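Local coordinates for probable ABC transporter phosphite binding protein PhnD1 (Prochlorococcus marinus str. MIT 9301, PDB 5LQ5) that binds inorganic phosphite strongly, and methylphosphonate and phosphate only very weakly, probably as the solute-binding component of an ABC transporter, at residues L6-D20 against E37-A49. Sequence-based numbering, arbitrary orientation.
With PO3 (phosphite ion), chain B.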
loop_
_atom_site.group_PDB
_atom_site.type_symbol
_atom_site.label_atom_id
_atom_site.label_comp_id
_atom_site.label_asym_id
_atom_site.label_seq_id
_atom_site.Cartn_x
_atom_site.Cartn_y
_atom_site.Cartn_z
ATOM N N LEU A 6 -14.917 -5.509 -16.232
ATOM C CA LEU A 6 -14.586 -5.132 -14.851
ATOM C C LEU A 6 -13.065 -4.866 -14.789
ATOM O O LEU A 6 -12.262 -5.752 -14.975
ATOM C CB LEU A 6 -14.965 -6.224 -13.824
ATOM C CG LEU A 6 -14.813 -5.851 -12.346
ATOM C CD1 LEU A 6 -15.873 -4.858 -11.895
ATOM C CD2 LEU A 6 -14.880 -7.097 -11.463
ATOM N N LYS A 7 -12.711 -3.638 -14.469
ATOM C CA LYS A 7 -11.342 -3.145 -14.593
ATOM C C LYS A 7 -10.756 -3.048 -13.193
ATOM O O LYS A 7 -11.265 -2.337 -12.347
ATOM C CB LYS A 7 -11.333 -1.796 -15.310
ATOM C CG LYS A 7 -11.873 -1.858 -16.750
ATOM C CD LYS A 7 -12.080 -0.464 -17.329
ATOM C CE LYS A 7 -13.320 -0.412 -18.208
ATOM N NZ LYS A 7 -14.570 -0.393 -17.405
ATOM N N VAL A 8 -9.736 -3.854 -12.960
ATOM C CA VAL A 8 -9.008 -3.969 -11.706
ATOM C C VAL A 8 -7.777 -3.085 -11.752
ATOM O O VAL A 8 -7.058 -3.034 -12.748
ATOM C CB VAL A 8 -8.625 -5.434 -11.405
ATOM C CG1 VAL A 8 -7.697 -5.589 -10.201
ATOM C CG2 VAL A 8 -9.874 -6.286 -11.186
ATOM N N GLY A 9 -7.576 -2.324 -10.689
ATOM C CA GLY A 9 -6.377 -1.484 -10.537
ATOM C C GLY A 9 -5.751 -1.662 -9.153
ATOM O O GLY A 9 -6.285 -2.376 -8.266
ATOM N N ALA A 10 -4.622 -1.012 -8.976
ATOM C CA ALA A 10 -3.884 -1.091 -7.729
ATOM C C ALA A 10 -2.863 0.023 -7.636
ATOM O O ALA A 10 -2.234 0.389 -8.626
ATOM C CB ALA A 10 -3.181 -2.413 -7.634
ATOM N N ILE A 11 -2.656 0.543 -6.436
ATOM C CA ILE A 11 -1.545 1.459 -6.233
ATOM C C ILE A 11 -0.229 0.735 -6.593
ATOM O O ILE A 11 -0.050 -0.445 -6.230
ATOM C CB ILE A 11 -1.482 2.066 -4.819
ATOM C CG1 ILE A 11 -1.500 0.982 -3.731
ATOM C CG2 ILE A 11 -2.629 3.088 -4.631
ATOM C CD1 ILE A 11 -1.080 1.504 -2.384
ATOM N N PRO A 12 0.697 1.409 -7.289
ATOM C CA PRO A 12 1.947 0.773 -7.723
ATOM C C PRO A 12 3.015 0.825 -6.627
ATOM O O PRO A 12 3.994 1.567 -6.697
ATOM C CB PRO A 12 2.333 1.593 -8.944
ATOM C CG PRO A 12 1.769 2.964 -8.675
ATOM C CD PRO A 12 0.496 2.729 -7.916
ATOM N N ASP A 13 2.786 0.003 -5.602
ATOM C CA ASP A 13 3.545 0.039 -4.333
ATOM C C ASP A 13 4.782 -0.856 -4.350
ATOM O O ASP A 13 5.569 -0.859 -3.414
ATOM C CB ASP A 13 2.640 -0.272 -3.138
ATOM C CG ASP A 13 2.208 -1.747 -3.065
ATOM O OD1 ASP A 13 2.220 -2.452 -4.095
ATOM O OD2 ASP A 13 1.879 -2.196 -1.961
ATOM N N GLN A 14 4.895 -1.629 -5.434
ATOM C CA GLN A 14 5.976 -2.587 -5.669
ATOM C C GLN A 14 6.330 -2.575 -7.161
ATOM O O GLN A 14 5.622 -1.992 -7.955
ATOM C CB GLN A 14 5.529 -3.996 -5.209
ATOM C CG GLN A 14 5.389 -4.063 -3.696
ATOM C CD GLN A 14 4.651 -5.293 -3.264
ATOM O OE1 GLN A 14 3.445 -5.281 -3.034
ATOM N NE2 GLN A 14 5.362 -6.338 -3.146
ATOM N N ASN A 15 7.410 -3.249 -7.534
ATOM C CA ASN A 15 7.809 -3.337 -8.912
ATOM C C ASN A 15 6.704 -3.951 -9.771
ATOM O O ASN A 15 5.934 -4.826 -9.314
ATOM C CB ASN A 15 9.090 -4.144 -9.067
ATOM C CG ASN A 15 10.306 -3.446 -8.472
ATOM O OD1 ASN A 15 10.376 -2.209 -8.377
ATOM N ND2 ASN A 15 11.260 -4.221 -8.091
ATOM N N GLN A 16 6.634 -3.490 -11.013
ATOM C CA GLN A 16 5.553 -3.898 -11.917
ATOM C C GLN A 16 5.470 -5.409 -12.166
ATOM O O GLN A 16 4.363 -5.957 -12.338
ATOM C CB GLN A 16 5.591 -3.106 -13.221
ATOM C CG GLN A 16 4.324 -3.229 -14.054
ATOM C CD GLN A 16 3.129 -2.649 -13.338
ATOM O OE1 GLN A 16 3.192 -1.546 -12.792
ATOM N NE2 GLN A 16 2.048 -3.396 -13.304
ATOM N N ASP A 17 6.614 -6.083 -12.178
ATOM C CA ASP A 17 6.601 -7.557 -12.334
ATOM C C ASP A 17 5.752 -8.304 -11.261
ATOM O O ASP A 17 4.987 -9.231 -11.555
ATOM C CB ASP A 17 8.014 -8.144 -12.507
ATOM C CG ASP A 17 8.919 -8.035 -11.267
ATOM O OD1 ASP A 17 8.771 -7.121 -10.439
ATOM O OD2 ASP A 17 9.850 -8.871 -11.151
ATOM N N VAL A 18 5.889 -7.866 -10.023
ATOM C CA VAL A 18 5.120 -8.379 -8.881
ATOM C C VAL A 18 3.640 -8.041 -9.064
ATOM O O VAL A 18 2.762 -8.866 -8.855
ATOM C CB VAL A 18 5.650 -7.792 -7.537
ATOM C CG1 VAL A 18 4.749 -8.175 -6.361
ATOM C CG2 VAL A 18 7.087 -8.250 -7.297
ATOM N N LEU A 19 3.366 -6.799 -9.427
ATOM C CA LEU A 19 1.980 -6.332 -9.577
ATOM C C LEU A 19 1.268 -7.068 -10.692
ATOM O O LEU A 19 0.132 -7.520 -10.522
ATOM C CB LEU A 19 1.913 -4.824 -9.865
ATOM C CG LEU A 19 2.546 -3.902 -8.832
ATOM C CD1 LEU A 19 2.556 -2.480 -9.386
ATOM C CD2 LEU A 19 1.862 -3.971 -7.505
ATOM N N ASP A 20 1.946 -7.182 -11.835
ATOM C CA ASP A 20 1.372 -7.906 -12.982
ATOM C C ASP A 20 0.980 -9.328 -12.579
ATOM O O ASP A 20 -0.128 -9.797 -12.848
ATOM C CB ASP A 20 2.395 -8.018 -14.104
ATOM C CG ASP A 20 2.553 -6.750 -14.914
ATOM O OD1 ASP A 20 1.732 -5.826 -14.808
ATOM O OD2 ASP A 20 3.537 -6.690 -15.694
ATOM N N GLU A 37 -15.902 -10.561 -17.992
ATOM C CA GLU A 37 -14.534 -10.163 -18.370
ATOM C C GLU A 37 -13.950 -9.280 -17.280
ATOM O O GLU A 37 -14.593 -8.327 -16.843
ATOM C CB GLU A 37 -14.481 -9.413 -19.702
ATOM C CG GLU A 37 -14.005 -10.266 -20.868
ATOM C CD GLU A 37 -13.564 -9.428 -22.049
ATOM O OE1 GLU A 37 -14.390 -8.637 -22.544
ATOM O OE2 GLU A 37 -12.394 -9.555 -22.474
ATOM N N VAL A 38 -12.739 -9.634 -16.858
ATOM C CA VAL A 38 -11.974 -8.879 -15.850
ATOM C C VAL A 38 -10.557 -8.633 -16.395
ATOM O O VAL A 38 -9.909 -9.543 -16.925
ATOM C CB VAL A 38 -11.904 -9.620 -14.500
ATOM C CG1 VAL A 38 -11.307 -8.708 -13.441
ATOM C CG2 VAL A 38 -13.288 -10.077 -14.027
ATOM N N LYS A 39 -10.063 -7.412 -16.238
ATOM C CA LYS A 39 -8.764 -7.007 -16.782
ATOM C C LYS A 39 -8.032 -6.110 -15.774
ATOM O O LYS A 39 -8.611 -5.151 -15.279
ATOM C CB LYS A 39 -8.996 -6.241 -18.093
ATOM C CG LYS A 39 -7.772 -5.721 -18.828
ATOM C CD LYS A 39 -7.089 -6.793 -19.651
ATOM C CE LYS A 39 -6.068 -6.162 -20.587
ATOM N NZ LYS A 39 -4.824 -6.960 -20.639
ATOM N N TYR A 40 -6.787 -6.461 -15.449
ATOM C CA TYR A 40 -5.911 -5.588 -14.634
ATOM C C TYR A 40 -5.321 -4.498 -15.538
ATOM O O TYR A 40 -4.729 -4.785 -16.590
ATOM C CB TYR A 40 -4.809 -6.373 -13.927
ATOM C CG TYR A 40 -3.683 -5.529 -13.348
ATOM C CD1 TYR A 40 -3.950 -4.475 -12.457
ATOM C CD2 TYR A 40 -2.334 -5.822 -13.641
ATOM C CE1 TYR A 40 -2.923 -3.721 -11.928
ATOM C CE2 TYR A 40 -1.316 -5.072 -13.107
ATOM C CZ TYR A 40 -1.625 -4.008 -12.247
ATOM O OH TYR A 40 -0.615 -3.223 -11.713
ATOM N N ILE A 41 -5.467 -3.258 -15.118
ATOM C CA ILE A 41 -5.001 -2.067 -15.848
ATOM C C ILE A 41 -3.948 -1.343 -14.989
ATOM O O ILE A 41 -4.328 -0.603 -14.086
ATOM C CB ILE A 41 -6.165 -1.085 -16.138
ATOM C CG1 ILE A 41 -7.379 -1.783 -16.764
ATOM C CG2 ILE A 41 -5.703 0.101 -16.963
ATOM C CD1 ILE A 41 -7.117 -2.485 -18.062
ATOM N N PRO A 42 -2.634 -1.502 -15.285
ATOM C CA PRO A 42 -1.599 -0.772 -14.534
ATOM C C PRO A 42 -1.696 0.748 -14.645
ATOM O O PRO A 42 -2.191 1.275 -15.626
ATOM C CB PRO A 42 -0.273 -1.275 -15.144
ATOM C CG PRO A 42 -0.625 -2.550 -15.828
ATOM C CD PRO A 42 -2.029 -2.343 -16.328
ATOM N N VAL A 43 -1.206 1.421 -13.609
ATOM C CA VAL A 43 -1.070 2.885 -13.613
ATOM C C VAL A 43 0.348 3.310 -13.282
ATOM O O VAL A 43 1.092 2.554 -12.672
ATOM C CB VAL A 43 -2.056 3.533 -12.632
ATOM C CG1 VAL A 43 -3.482 3.222 -13.083
ATOM C CG2 VAL A 43 -1.754 3.101 -11.183
ATOM N N ILE A 44 0.672 4.563 -13.582
ATOM C CA ILE A 44 2.057 5.038 -13.391
ATOM C C ILE A 44 2.437 5.402 -11.955
ATOM O O ILE A 44 3.609 5.301 -11.605
ATOM C CB ILE A 44 2.448 6.197 -14.341
ATOM C CG1 ILE A 44 1.554 7.421 -14.124
ATOM C CG2 ILE A 44 2.482 5.696 -15.787
ATOM C CD1 ILE A 44 2.143 8.684 -14.742
ATOM N N ASN A 45 1.463 5.833 -11.133
ATOM C CA ASN A 45 1.761 6.306 -9.761
ATOM C C ASN A 45 0.500 6.266 -8.891
ATOM O O ASN A 45 -0.578 5.888 -9.373
ATOM C CB ASN A 45 2.453 7.670 -9.785
ATOM C CG ASN A 45 1.620 8.764 -10.428
ATOM O OD1 ASN A 45 0.382 8.766 -10.346
ATOM N ND2 ASN A 45 2.288 9.695 -11.094
ATOM N N TYR A 46 0.645 6.589 -7.600
ATOM C CA TYR A 46 -0.491 6.513 -6.691
ATOM C C TYR A 46 -1.594 7.498 -7.083
ATOM O O TYR A 46 -2.754 7.179 -6.964
ATOM C CB TYR A 46 -0.083 6.798 -5.266
ATOM C CG TYR A 46 0.597 5.668 -4.464
ATOM C CD1 TYR A 46 0.217 5.405 -3.147
ATOM C CD2 TYR A 46 1.648 4.926 -4.975
ATOM C CE1 TYR A 46 0.847 4.447 -2.404
ATOM C CE2 TYR A 46 2.333 4.006 -4.200
ATOM C CZ TYR A 46 1.920 3.743 -2.919
ATOM O OH TYR A 46 2.564 2.808 -2.126
ATOM N N ILE A 47 -1.211 8.688 -7.558
ATOM C CA ILE A 47 -2.214 9.672 -7.946
ATOM C C ILE A 47 -3.057 9.125 -9.080
ATOM O O ILE A 47 -4.266 9.309 -9.104
ATOM C CB ILE A 47 -1.578 11.020 -8.299
ATOM C CG1 ILE A 47 -1.128 11.698 -7.033
ATOM C CG2 ILE A 47 -2.555 11.920 -9.048
ATOM C CD1 ILE A 47 -0.218 12.900 -7.271
ATOM N N ALA A 48 -2.406 8.458 -10.009
ATOM C CA ALA A 48 -3.099 7.884 -11.181
ATOM C C ALA A 48 -4.119 6.808 -10.767
ATOM O O ALA A 48 -5.119 6.580 -11.461
ATOM C CB ALA A 48 -2.117 7.331 -12.198
ATOM N N ALA A 49 -3.835 6.098 -9.689
ATOM C CA ALA A 49 -4.795 5.120 -9.170
ATOM C C ALA A 49 -6.066 5.801 -8.654
ATOM O O ALA A 49 -7.189 5.400 -8.976
ATOM C CB ALA A 49 -4.139 4.258 -8.106
HETATM P P PO3 B . 0.534 2.138 1.226
HETATM O O1 PO3 B . 0.980 1.721 2.667
HETATM O O2 PO3 B . -0.460 3.370 1.178
HETATM O O3 PO3 B . 1.762 2.358 0.299
HETATM O O HOH W 1 -3.650 -0.020 -11.468
HETATM O O HOH W 2 -1.090 -0.781 -10.782
HETATM O O HOH W 3 1.145 -0.051 -12.002
#
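Glu-37 O receives Leu-6 N, the first of four backbone hydrogen bonds that zip strands 6-10 and 37-40 in parallel, the last running from Ile-41 N to Val-8 O (2.9 Å, 169° at the hydrogen). On the sheet face shared with Tyr-40, Val-38 CG1 meets Val-8 CG2 of the next bridge along at 3.6 Å. Tyr-40, with CG anti to its backbone N (chi1 166°), brings its ring edge past Val-8 O and Ala-10 N to helix 16-20. There Gln-16 NE2 donates to Tyr-40 OH (3.1 Å) and to Asp-20 OD1 (2.9 Å); both acceptors lie near the amide plane, which fixes the amide's rotation. Beyond the bond at Ile-41 N the two chains draw apart, and a water bridges Ala-10 N to Ile-41 O; another joins Gln-16 OE1 to Val-43 O. Pro-12 CG then rests against Asn-45 CA (3.5 Å), and Asn-45 OD1 caps helix 46-49 by accepting from Ala-48 N. Ile-11 CB sits 4.0 Å from the Tyr-46 ring centroid, 5° off the normal, a CH-pi contact; Tyr-46 OH donates to phosphite O3 (2.6 Å). A phenylalanine in place of Tyr-46 would probably leave that oxygen without this donor. The contact closes a beta-alpha-beta unit whose helix 16-34 packs on Val-8 and Val-38 through Ser-27; strand 37-40 edges the sheet, 60-63 flanks 5-10 on its other side, and His-158 of helix 158-167, which also bonds the phosphite, touches Tyr-46.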